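Local structure of 6-O-methylguanine DNA methyltransferase (2B6C) at residues 153-157 against 158-162; 54-57 against 58-62; 201-205 against 206-210. The protein is of unknown function but, as an AlkD-like member of the DNA alkylation repair family, probably takes part in the repair of alkylated DNA. One frame throughout, in Å; residues are numbered along the deposited sequence. Where two conformers were deposited one is given.

Along the chain contact 2 comes first, followed by contact 1 and then contact 3. Contact 2 lies within helix 53-65, on the opposite side of the chain's centre from the other two; its centre is about 33 Å from that of contact 1 and about 41 Å from that of contact 3. Contacts 1 and 3 are helix starts, capped by Asn-156 and Ser-204, with centres about 18 Å apart. They share neighbours: both pack on helices 173-186 and 191-200, and Leu-201 and Leu-203 of contact 3 touch helix 157-166, which contact 1 begins. The three thus lie on opposite sides of the centre of an all-helical chain, consistent with the HEAT-like helical repeats of AlkD relatives.

Contact 1 (153-157 against 158-162); sequences EKTNQ and DLLKK
The amide of Asn-156 has the side chain of Leu-159 over one face: Leu-159 CD1 stands almost directly above Asn-156 CG at 3.8 Å, and Leu-159 CG sits 3.3 Å from OD1. Beyond the oxygen edge comes CB of Asp-158, modelled in two conformers. With CG of Asn-156 anti to the backbone N (chi1 -179°), the carbonyl is carried back to the opening turn of the helix, where OD1 accepts from Leu-159 N at 3.0 Å. This N-cap bond is fairly straight at the hydrogen, but the donor lies above the amide plane, 35° out of it, on the face that Leu-159 occupies. The main chain takes over at once, Leu-160 N donating to Asn-156 O at 3.2 Å and Lys-161 N to Gln-157 O at 2.8 Å. Gln-148 OE1 accepts from Asn-156 N and so helps to position the cap. The Gln-157 side chain is extended, and its OE1 bonds to Tyr-186 OH. Around the capped end, Leu-125 of helix 125-132 touches both Asn-156 and Leu-159, while buried Leu-160 packs on Trp-193 of helix 191-200 and on Ser-182 and Tyr-186 of helix 173-186.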
ATOM      1  N   GLU B 153      11.164  17.688  -2.053  1.00 22.19           N
ATOM      2  CA  GLU B 153      11.926  18.104  -3.229  0.50 22.20           C
ATOM      3  C   GLU B 153      11.080  17.975  -4.517  1.00 22.77           C
ATOM      4  O   GLU B 153      11.419  18.548  -5.550  1.00 22.97           O
ATOM      5  CB  GLU B 153      13.250  17.320  -3.307  0.50 21.67           C
ATOM      6  CG  GLU B 153      14.200  17.498  -2.084  0.50 21.33           C
ATOM      7  CD  GLU B 153      13.998  16.472  -0.943  0.50 20.67           C
ATOM      8  OE1 GLU B 153      14.702  16.566   0.083  0.50 17.44           O
ATOM      9  OE2 GLU B 153      13.156  15.563  -1.066  0.50 21.94           O
ATOM     10  N   LYS B 154       9.960  17.246  -4.430  1.00 22.36           N
ATOM     11  CA  LYS B 154       9.015  17.079  -5.551  0.60 23.05           C
ATOM     12  C   LYS B 154       8.031  18.260  -5.672  1.00 22.17           C
ATOM     13  O   LYS B 154       7.226  18.314  -6.595  1.00 22.27           O
ATOM     14  CB  LYS B 154       8.242  15.743  -5.430  0.60 23.19           C
ATOM     15  CG  LYS B 154       9.117  14.456  -5.497  0.60 24.08           C
ATOM     16  CD  LYS B 154       8.353  13.239  -4.894  0.60 23.99           C
ATOM     17  CE  LYS B 154       9.258  12.009  -4.595  0.60 26.73           C
ATOM     18  NZ  LYS B 154       9.232  10.892  -5.628  0.60 28.16           N
ATOM     19  N   THR B 155       8.097  19.194  -4.727  1.00 21.35           N
ATOM     20  CA  THR B 155       7.259  20.403  -4.738  1.00 19.64           C
ATOM     21  C   THR B 155       7.457  21.212  -6.023  1.00 19.55           C
ATOM     22  O   THR B 155       8.598  21.403  -6.485  1.00 18.06           O
ATOM     23  CB  THR B 155       7.601  21.305  -3.504  1.00 18.96           C
ATOM     24  OG1 THR B 155       7.238  20.604  -2.322  1.00 19.68           O
ATOM     25  CG2 THR B 155       6.815  22.599  -3.500  1.00 17.50           C
ATOM     26  N   ASN B 156       6.342  21.685  -6.583  1.00 19.01           N
ATOM     27  CA  ASN B 156       6.349  22.564  -7.727  1.00 18.65           C
ATOM     28  C   ASN B 156       6.284  23.989  -7.200  1.00 19.23           C
ATOM     29  O   ASN B 156       5.257  24.427  -6.675  1.00 17.57           O
ATOM     30  CB  ASN B 156       5.147  22.261  -8.639  1.00 19.34           C
ATOM     31  CG  ASN B 156       5.103  23.141  -9.884  1.00 20.15           C
ATOM     32  OD1 ASN B 156       5.214  24.372  -9.812  1.00 19.49           O
ATOM     33  ND2 ASN B 156       4.877  22.504 -11.039  1.00 17.73           N
ATOM     34  N   GLN B 157       7.402  24.704  -7.374  1.00 19.32           N
ATOM     35  CA  GLN B 157       7.645  26.011  -6.777  1.00 19.67           C
ATOM     36  C   GLN B 157       6.730  27.060  -7.324  1.00 19.17           C
ATOM     37  O   GLN B 157       6.217  27.891  -6.582  1.00 18.40           O
ATOM     38  CB  GLN B 157       9.106  26.456  -7.026  1.00 19.40           C
ATOM     39  CG  GLN B 157      10.097  25.729  -6.145  1.00 19.75           C
ATOM     40  CD  GLN B 157      11.551  25.966  -6.540  1.00 21.23           C
ATOM     41  OE1 GLN B 157      12.469  25.540  -5.831  1.00 24.19           O
ATOM     42  NE2 GLN B 157      11.770  26.676  -7.641  1.00 21.71           N
ATOM     43  N   ASP B 158       6.553  27.024  -8.640  1.00 19.66           N
ATOM     44  CA  ASP B 158       5.755  28.004  -9.356  0.60 19.30           C
ATOM     45  C   ASP B 158       4.297  27.966  -8.939  1.00 18.96           C
ATOM     46  O   ASP B 158       3.656  28.987  -8.828  1.00 18.93           O
ATOM     47  CB  ASP B 158       5.880  27.743 -10.858  0.60 19.64           C
ATOM     48  CG  ASP B 158       7.290  27.965 -11.360  0.60 20.97           C
ATOM     49  OD1 ASP B 158       7.934  28.945 -10.907  0.60 19.75           O
ATOM     50  OD2 ASP B 158       7.740  27.172 -12.212  0.60 22.90           O
ATOM     51  N   LEU B 159       3.784  26.758  -8.735  1.00 18.51           N
ATOM     52  CA  LEU B 159       2.390  26.601  -8.340  1.00 18.58           C
ATOM     53  C   LEU B 159       2.199  27.058  -6.899  1.00 18.23           C
ATOM     54  O   LEU B 159       1.244  27.769  -6.596  1.00 18.73           O
ATOM     55  CB  LEU B 159       1.898  25.167  -8.576  1.00 17.37           C
ATOM     56  CG  LEU B 159       1.903  24.697 -10.044  1.00 17.89           C
ATOM     57  CD1 LEU B 159       1.297  23.294 -10.160  1.00 17.45           C
ATOM     58  CD2 LEU B 159       1.177  25.656 -10.968  1.00 17.82           C
ATOM     59  N   LEU B 160       3.143  26.687  -6.031  1.00 18.40           N
ATOM     60  CA  LEU B 160       3.134  27.122  -4.648  1.00 18.09           C
ATOM     61  C   LEU B 160       3.128  28.644  -4.593  1.00 18.27           C
ATOM     62  O   LEU B 160       2.265  29.253  -3.947  1.00 17.89           O
ATOM     63  CB  LEU B 160       4.333  26.545  -3.866  1.00 18.58           C
ATOM     64  CG  LEU B 160       4.478  27.018  -2.395  1.00 18.42           C
ATOM     65  CD1 LEU B 160       3.205  26.767  -1.533  1.00 18.01           C
ATOM     66  CD2 LEU B 160       5.713  26.407  -1.764  1.00 17.48           C
ATOM     67  N   LYS B 161       4.099  29.242  -5.281  1.00 17.72           N
ATOM     68  CA  LYS B 161       4.242  30.678  -5.330  1.00 18.10           C
ATOM     69  C   LYS B 161       2.960  31.328  -5.852  1.00 17.11           C
ATOM     70  O   LYS B 161       2.493  32.294  -5.248  1.00 16.27           O
ATOM     71  CB  LYS B 161       5.439  31.072  -6.197  1.00 17.85           C
ATOM     72  CG  LYS B 161       5.641  32.579  -6.298  1.00 20.27           C
ATOM     73  CD  LYS B 161       6.966  32.943  -7.022  1.00 20.24           C
ATOM     74  CE  LYS B 161       7.179  34.467  -7.076  1.00 22.28           C
ATOM     75  NZ  LYS B 161       8.347  34.817  -7.981  1.00 25.15           N
ATOM     76  N   LYS B 162       2.402  30.795  -6.949  1.00 16.23           N
ATOM     77  CA  LYS B 162       1.158  31.331  -7.526  1.00 16.87           C
ATOM     78  C   LYS B 162      -0.003  31.342  -6.551  1.00 16.29           C
ATOM     79  O   LYS B 162      -0.720  32.350  -6.433  1.00 16.76           O
ATOM     80  CB  LYS B 162       0.751  30.578  -8.805  1.00 17.10           C
ATOM     81  CG  LYS B 162      -0.397  31.272  -9.559  1.00 17.71           C
ATOM     82  CD  LYS B 162      -0.629  30.657 -10.940  1.00 18.44           C
ATOM     83  CE  LYS B 162      -1.264  29.274 -10.858  1.00 18.27           C
ATOM     84  NZ  LYS B 162      -1.845  28.910 -12.201  1.00 18.49           N
TER

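Contact 2 (54-57 against 58-62); sequences EKLC and QEIEA
Lys-55 and Glu-59, one helical turn apart, run side by side and point the same way. The lysine is fully extended and the glutamate bends at chi2 (-89°), which brings Glu-59 OE2 to 3.7 Å from the methylene CE of Lys-55. The charged atoms stay apart, Lys-55 NZ and Glu-59 OE2 being 4.7 Å from each other, so any attraction is probably a diffuse one. Trp-51 offers the ammonium group a cation-pi contact. The polar pair Glu-54 and Gln-58 meets differently: carboxylate and amide planes are only 13° apart, and Glu-54 CG approaches Gln-58 NE2 to 4.1 Å. A water joins the two, donating to Gln-58 OE1 at 3.0 Å and, weakly, to Glu-54 OE1. On the buried side Leu-56 CD1 and Ile-60 CD1 touch at 4.0 Å. Leu-56 continues onto Phe-86 and its loop, Ile-60 onto Leu-78 and Ala-79 of helix 69-81. Main-chain bonds from Gln-58, Glu-59, Ile-60 and Glu-61 N back to the carbonyls four residues earlier hold these pairs in step; that from Glu-59 N to Lys-55 O measures 2.8 Å. Cys-57 SG carries a covalently linked beta-mercaptoethanol, probably from the crystallisation liquor. A polar outer side and a leucine-isoleucine inner side make this an amphipathic helix, of the kind that builds the helical-repeat fold of AlkD-like proteins.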
ATOM      1  N   GLU B  54     -17.888   0.717  -7.428  1.00 19.13           N
ATOM      2  CA  GLU B  54     -19.180   1.377  -7.209  1.00 22.08           C
ATOM      3  C   GLU B  54     -19.592   1.300  -5.734  1.00 20.60           C
ATOM      4  O   GLU B  54     -20.054   2.292  -5.162  1.00 21.67           O
ATOM      5  CB  GLU B  54     -20.277   0.782  -8.097  1.00 21.37           C
ATOM      6  CG  GLU B  54     -21.528   1.688  -8.197  1.00 26.21           C
ATOM      7  CD  GLU B  54     -22.659   1.053  -9.046  1.00 28.18           C
ATOM      8  OE1 GLU B  54     -22.697  -0.198  -9.190  1.00 36.70           O
ATOM      9  OE2 GLU B  54     -23.532   1.804  -9.567  1.00 37.00           O
ATOM     10  N   LYS B  55     -19.407   0.129  -5.128  1.00 19.65           N
ATOM     11  CA  LYS B  55     -19.700  -0.040  -3.715  1.00 19.57           C
ATOM     12  C   LYS B  55     -18.835   0.908  -2.875  1.00 18.18           C
ATOM     13  O   LYS B  55     -19.358   1.544  -1.958  1.00 18.40           O
ATOM     14  CB  LYS B  55     -19.550  -1.511  -3.272  1.00 19.18           C
ATOM     15  CG  LYS B  55     -19.920  -1.723  -1.800  1.00 19.79           C
ATOM     16  CD  LYS B  55     -19.850  -3.192  -1.388  1.00 21.07           C
ATOM     17  CE  LYS B  55     -20.070  -3.321   0.114  1.00 23.42           C
ATOM     18  NZ  LYS B  55     -20.079  -4.762   0.518  1.00 24.75           N
ATOM     19  N   LEU B  56     -17.528   1.003  -3.194  1.00 17.48           N
ATOM     20  CA  LEU B  56     -16.601   1.866  -2.464  1.00 16.37           C
ATOM     21  C   LEU B  56     -17.056   3.333  -2.483  1.00 16.80           C
ATOM     22  O   LEU B  56     -17.082   3.983  -1.439  1.00 16.78           O
ATOM     23  CB  LEU B  56     -15.152   1.725  -2.973  1.00 16.23           C
ATOM     24  CG  LEU B  56     -14.059   2.617  -2.323  1.00 16.87           C
ATOM     25  CD1 LEU B  56     -13.982   2.488  -0.775  1.00 11.89           C
ATOM     26  CD2 LEU B  56     -12.706   2.371  -2.977  1.00 15.12           C
ATOM     27  N   CYS B  57     -17.415   3.851  -3.656  1.00 16.35           N
ATOM     28  CA  CYS B  57     -17.930   5.228  -3.765  1.00 16.92           C
ATOM     29  C   CYS B  57     -19.236   5.428  -2.991  1.00 16.57           C
ATOM     30  O   CYS B  57     -19.440   6.466  -2.352  1.00 16.58           O
ATOM     31  CB  CYS B  57     -18.121   5.635  -5.240  1.00 16.63           C
ATOM     32  SG  CYS B  57     -16.544   5.540  -6.183  1.00 20.43           S
ATOM     33  N   GLN B  58     -20.115   4.438  -3.057  1.00 16.05           N
ATOM     34  CA  GLN B  58     -21.374   4.502  -2.342  1.00 17.25           C
ATOM     35  C   GLN B  58     -21.207   4.475  -0.837  1.00 15.97           C
ATOM     36  O   GLN B  58     -21.977   5.092  -0.116  1.00 16.98           O
ATOM     37  CB  GLN B  58     -22.293   3.360  -2.779  1.00 17.75           C
ATOM     38  CG  GLN B  58     -22.976   3.605  -4.129  1.00 23.33           C
ATOM     39  CD  GLN B  58     -23.644   2.336  -4.656  1.00 28.75           C
ATOM     40  OE1 GLN B  58     -23.315   1.209  -4.234  1.00 32.52           O
ATOM     41  NE2 GLN B  58     -24.574   2.507  -5.578  1.00 31.67           N
ATOM     42  N   GLU B  59     -20.238   3.709  -0.361  1.00 15.90           N
ATOM     43  CA  GLU B  59     -19.962   3.606   1.071  1.00 15.36           C
ATOM     44  C   GLU B  59     -19.323   4.902   1.564  1.00 15.20           C
ATOM     45  O   GLU B  59     -19.660   5.415   2.624  1.00 14.65           O
ATOM     46  CB  GLU B  59     -19.053   2.405   1.359  1.00 15.67           C
ATOM     47  CG  GLU B  59     -19.723   1.056   1.132  1.00 19.34           C
ATOM     48  CD  GLU B  59     -20.440   0.528   2.384  1.00 25.01           C
ATOM     49  OE1 GLU B  59     -20.269   1.093   3.482  1.00 24.74           O
ATOM     50  OE2 GLU B  59     -21.155  -0.485   2.271  1.00 27.81           O
ATOM     51  N   ILE B  60     -18.403   5.452   0.779  1.00 15.22           N
ATOM     52  CA  ILE B  60     -17.787   6.720   1.155  1.00 15.26           C
ATOM     53  C   ILE B  60     -18.891   7.770   1.290  1.00 15.58           C
ATOM     54  O   ILE B  60     -18.950   8.502   2.271  1.00 15.77           O
ATOM     55  CB  ILE B  60     -16.706   7.170   0.151  1.00 14.69           C
ATOM     56  CG1 ILE B  60     -15.479   6.267   0.287  1.00 14.05           C
ATOM     57  CG2 ILE B  60     -16.322   8.645   0.376  1.00 12.44           C
ATOM     58  CD1 ILE B  60     -14.448   6.438  -0.795  1.00 10.75           C
ATOM     59  N   GLU B  61     -19.767   7.828   0.289  1.00 15.28           N
ATOM     60  CA  GLU B  61     -20.866   8.754   0.315  1.00 14.94           C
ATOM     61  C   GLU B  61     -21.807   8.512   1.520  1.00 14.85           C
ATOM     62  O   GLU B  61     -22.151   9.460   2.212  1.00 14.72           O
ATOM     63  CB  GLU B  61     -21.603   8.750  -1.040  1.00 14.74           C
ATOM     64  CG  GLU B  61     -22.949   9.489  -1.046  1.00 16.82           C
ATOM     65  CD  GLU B  61     -22.831  11.032  -0.921  1.00 23.26           C
ATOM     66  OE1 GLU B  61     -21.721  11.626  -1.064  1.00 23.46           O
ATOM     67  OE2 GLU B  61     -23.883  11.669  -0.702  1.00 25.30           O
ATOM     68  N   ALA B  62     -22.238   7.273   1.750  1.00 14.38           N
ATOM     69  CA  ALA B  62     -23.084   6.983   2.933  1.00 15.60           C
ATOM     70  C   ALA B  62     -22.462   7.370   4.285  1.00 16.61           C
ATOM     71  O   ALA B  62     -23.139   7.998   5.097  1.00 17.65           O
ATOM     72  CB  ALA B  62     -23.574   5.529   2.942  1.00 15.70           C
TER
HETATM   73  O   HOH W   1     -23.130  -1.002  -6.234  1.00 29.34           O

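Contact 3 (201-205 against 206-210); sequences LVLSP and LAQRE
Ser-204 and Ala-207 form the tight part of this contact. Ser-204 OG accepts from Ala-207 N at 3.0 Å, with an N-H...O angle of 160°, and lies only 3.2 Å from Ala-207 CB. Its chi1 of 71° places OG between the backbone N and the carbonyl carbon, facing the first turn. The same hydroxyl is bonded to Gln-176 OE1 on helix 173-186, so the oxygen has two hydrogen-bond partners. On the inner side Leu-203 CB meets Ala-207 CB at 4.3 Å; both residues are buried, Leu-203 against Leu-183, Ile-164 and Met-198, and Ala-207 against Ile-179. This is a serine N-cap followed by proline in the first helical position, where the ring leaves no N-H to be satisfied. Helix 205-211 then starts with regular bonds, from Gln-208 N to Ser-204 O at 2.9 Å and from Arg-209 N to Pro-205 O. Gln-208 stands at the border between the two sides: its chain bends at chi2 (79°), bringing OE1 back to 4.2 Å from Leu-203 CB. A water accepting from Leu-203 N at 3.1 Å also lies beside Gln-208 OE1, though its bonding there is doubtful. Farther out the packing is loose. Pro-205 is exposed, and Arg-209 meets the preceding turn through CB, 3.4 Å from Pro-205 O, while its guanidinium group leads away.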
ATOM      1  N   LEU B 201       7.588  39.066  -1.282  1.00 17.90           N
ATOM      2  CA  LEU B 201       6.192  39.332  -0.996  1.00 17.38           C
ATOM      3  C   LEU B 201       6.038  39.936   0.389  1.00 17.40           C
ATOM      4  O   LEU B 201       6.805  39.600   1.316  1.00 18.25           O
ATOM      5  CB  LEU B 201       5.372  38.030  -1.082  1.00 16.50           C
ATOM      6  CG  LEU B 201       5.449  37.204  -2.386  1.00 16.38           C
ATOM      7  CD1 LEU B 201       4.462  35.992  -2.351  1.00 13.60           C
ATOM      8  CD2 LEU B 201       5.210  38.093  -3.629  1.00 15.64           C
ATOM      9  N   VAL B 202       5.054  40.812   0.546  1.00 16.56           N
ATOM     10  CA  VAL B 202       4.671  41.270   1.889  1.00 16.00           C
ATOM     11  C   VAL B 202       3.538  40.391   2.434  1.00 15.66           C
ATOM     12  O   VAL B 202       2.367  40.557   2.091  1.00 13.99           O
ATOM     13  CB  VAL B 202       4.334  42.780   1.927  1.00 16.32           C
ATOM     14  CG1 VAL B 202       3.820  43.210   3.321  1.00 18.70           C
ATOM     15  CG2 VAL B 202       5.584  43.599   1.547  1.00 16.75           C
ATOM     16  N   LEU B 203       3.926  39.434   3.272  1.00 15.75           N
ATOM     17  CA  LEU B 203       3.015  38.443   3.822  1.00 16.28           C
ATOM     18  C   LEU B 203       2.396  38.942   5.116  1.00 16.37           C
ATOM     19  O   LEU B 203       2.949  39.813   5.751  1.00 17.40           O
ATOM     20  CB  LEU B 203       3.751  37.121   4.068  1.00 14.85           C
ATOM     21  CG  LEU B 203       4.316  36.408   2.849  1.00 18.04           C
ATOM     22  CD1 LEU B 203       5.124  35.170   3.307  1.00 17.47           C
ATOM     23  CD2 LEU B 203       3.218  36.054   1.803  1.00 14.71           C
ATOM     24  N   SER B 204       1.255  38.386   5.507  1.00 15.84           N
ATOM     25  CA  SER B 204       0.604  38.754   6.760  1.00 16.30           C
ATOM     26  C   SER B 204       1.544  38.450   7.935  1.00 17.12           C
ATOM     27  O   SER B 204       2.400  37.554   7.807  1.00 17.41           O
ATOM     28  CB  SER B 204      -0.695  37.942   6.911  1.00 16.41           C
ATOM     29  OG  SER B 204      -0.407  36.580   7.189  1.00 13.26           O
ATOM     30  N   PRO B 205       1.438  39.205   9.062  1.00 17.57           N
ATOM     31  CA  PRO B 205       2.233  38.842  10.251  1.00 17.11           C
ATOM     32  C   PRO B 205       2.104  37.340  10.626  1.00 16.47           C
ATOM     33  O   PRO B 205       3.117  36.708  10.960  1.00 16.00           O
ATOM     34  CB  PRO B 205       1.636  39.729  11.364  1.00 16.35           C
ATOM     35  CG  PRO B 205       1.165  40.930  10.650  1.00 18.71           C
ATOM     36  CD  PRO B 205       0.635  40.426   9.301  1.00 17.79           C
ATOM     37  N   LEU B 206       0.890  36.776  10.568  1.00 16.44           N
ATOM     38  CA  LEU B 206       0.730  35.367  10.930  0.60 16.90           C
ATOM     39  C   LEU B 206       1.465  34.434   9.954  1.00 16.70           C
ATOM     40  O   LEU B 206       2.150  33.514  10.398  1.00 16.57           O
ATOM     41  CB  LEU B 206      -0.747  34.963  11.080  0.60 16.94           C
ATOM     42  CG  LEU B 206      -0.914  33.511  11.537  0.60 18.23           C
ATOM     43  CD1 LEU B 206      -1.997  33.330  12.616  0.60 18.92           C
ATOM     44  CD2 LEU B 206      -1.154  32.619  10.321  0.60 19.17           C
ATOM     45  N   ALA B 207       1.324  34.673   8.648  1.00 15.73           N
ATOM     46  CA  ALA B 207       1.983  33.841   7.632  1.00 16.40           C
ATOM     47  C   ALA B 207       3.508  33.958   7.737  1.00 16.09           C
ATOM     48  O   ALA B 207       4.220  32.985   7.582  1.00 17.16           O
ATOM     49  CB  ALA B 207       1.494  34.215   6.201  1.00 14.02           C
ATOM     50  N   GLN B 208       3.986  35.163   8.014  1.00 17.01           N
ATOM     51  CA  GLN B 208       5.410  35.454   8.159  1.00 18.09           C
ATOM     52  C   GLN B 208       5.981  34.759   9.401  1.00 18.13           C
ATOM     53  O   GLN B 208       7.043  34.155   9.332  1.00 18.49           O
ATOM     54  CB  GLN B 208       5.616  36.975   8.230  1.00 18.93           C
ATOM     55  CG  GLN B 208       7.073  37.463   8.472  1.00 21.88           C
ATOM     56  CD  GLN B 208       7.913  37.425   7.195  1.00 26.71           C
ATOM     57  OE1 GLN B 208       7.371  37.413   6.080  1.00 26.09           O
ATOM     58  NE2 GLN B 208       9.236  37.392   7.350  1.00 24.59           N
ATOM     59  N   ARG B 209       5.286  34.852  10.536  1.00 18.18           N
ATOM     60  CA  ARG B 209       5.706  34.138  11.743  1.00 19.04           C
ATOM     61  C   ARG B 209       5.771  32.625  11.495  1.00 19.66           C
ATOM     62  O   ARG B 209       6.801  31.999  11.713  1.00 19.18           O
ATOM     63  CB  ARG B 209       4.808  34.494  12.945  1.00 19.26           C
ATOM     64  CG  ARG B 209       5.228  33.834  14.267  1.00 20.53           C
ATOM     65  CD  ARG B 209       6.346  34.575  15.003  1.00 22.30           C
ATOM     66  NE  ARG B 209       6.691  33.799  16.184  1.00 24.52           N
ATOM     67  CZ  ARG B 209       6.109  33.916  17.376  1.00 24.08           C
ATOM     68  NH1 ARG B 209       6.509  33.128  18.378  1.00 24.44           N
ATOM     69  NH2 ARG B 209       5.168  34.834  17.592  1.00 21.19           N
ATOM     70  N   GLU B 210       4.683  32.063  10.983  1.00 20.57           N
ATOM     71  CA  GLU B 210       4.589  30.627  10.703  1.00 21.54           C
ATOM     72  C   GLU B 210       5.649  30.131   9.697  1.00 21.00           C
ATOM     73  O   GLU B 210       6.362  29.182   9.980  1.00 21.04           O
ATOM     74  CB  GLU B 210       3.180  30.295  10.236  1.00 21.64           C
ATOM     75  CG  GLU B 210       2.870  28.811  10.121  1.00 26.90           C
ATOM     76  CD  GLU B 210       2.382  28.244  11.417  1.00 33.96           C
ATOM     77  OE1 GLU B 210       1.477  28.864  12.039  1.00 35.69           O
ATOM     78  OE2 GLU B 210       2.915  27.178  11.813  1.00 37.22           O
TER
HETATM   79  O   HOH W   2       6.818  38.882   4.131  1.00 13.29           O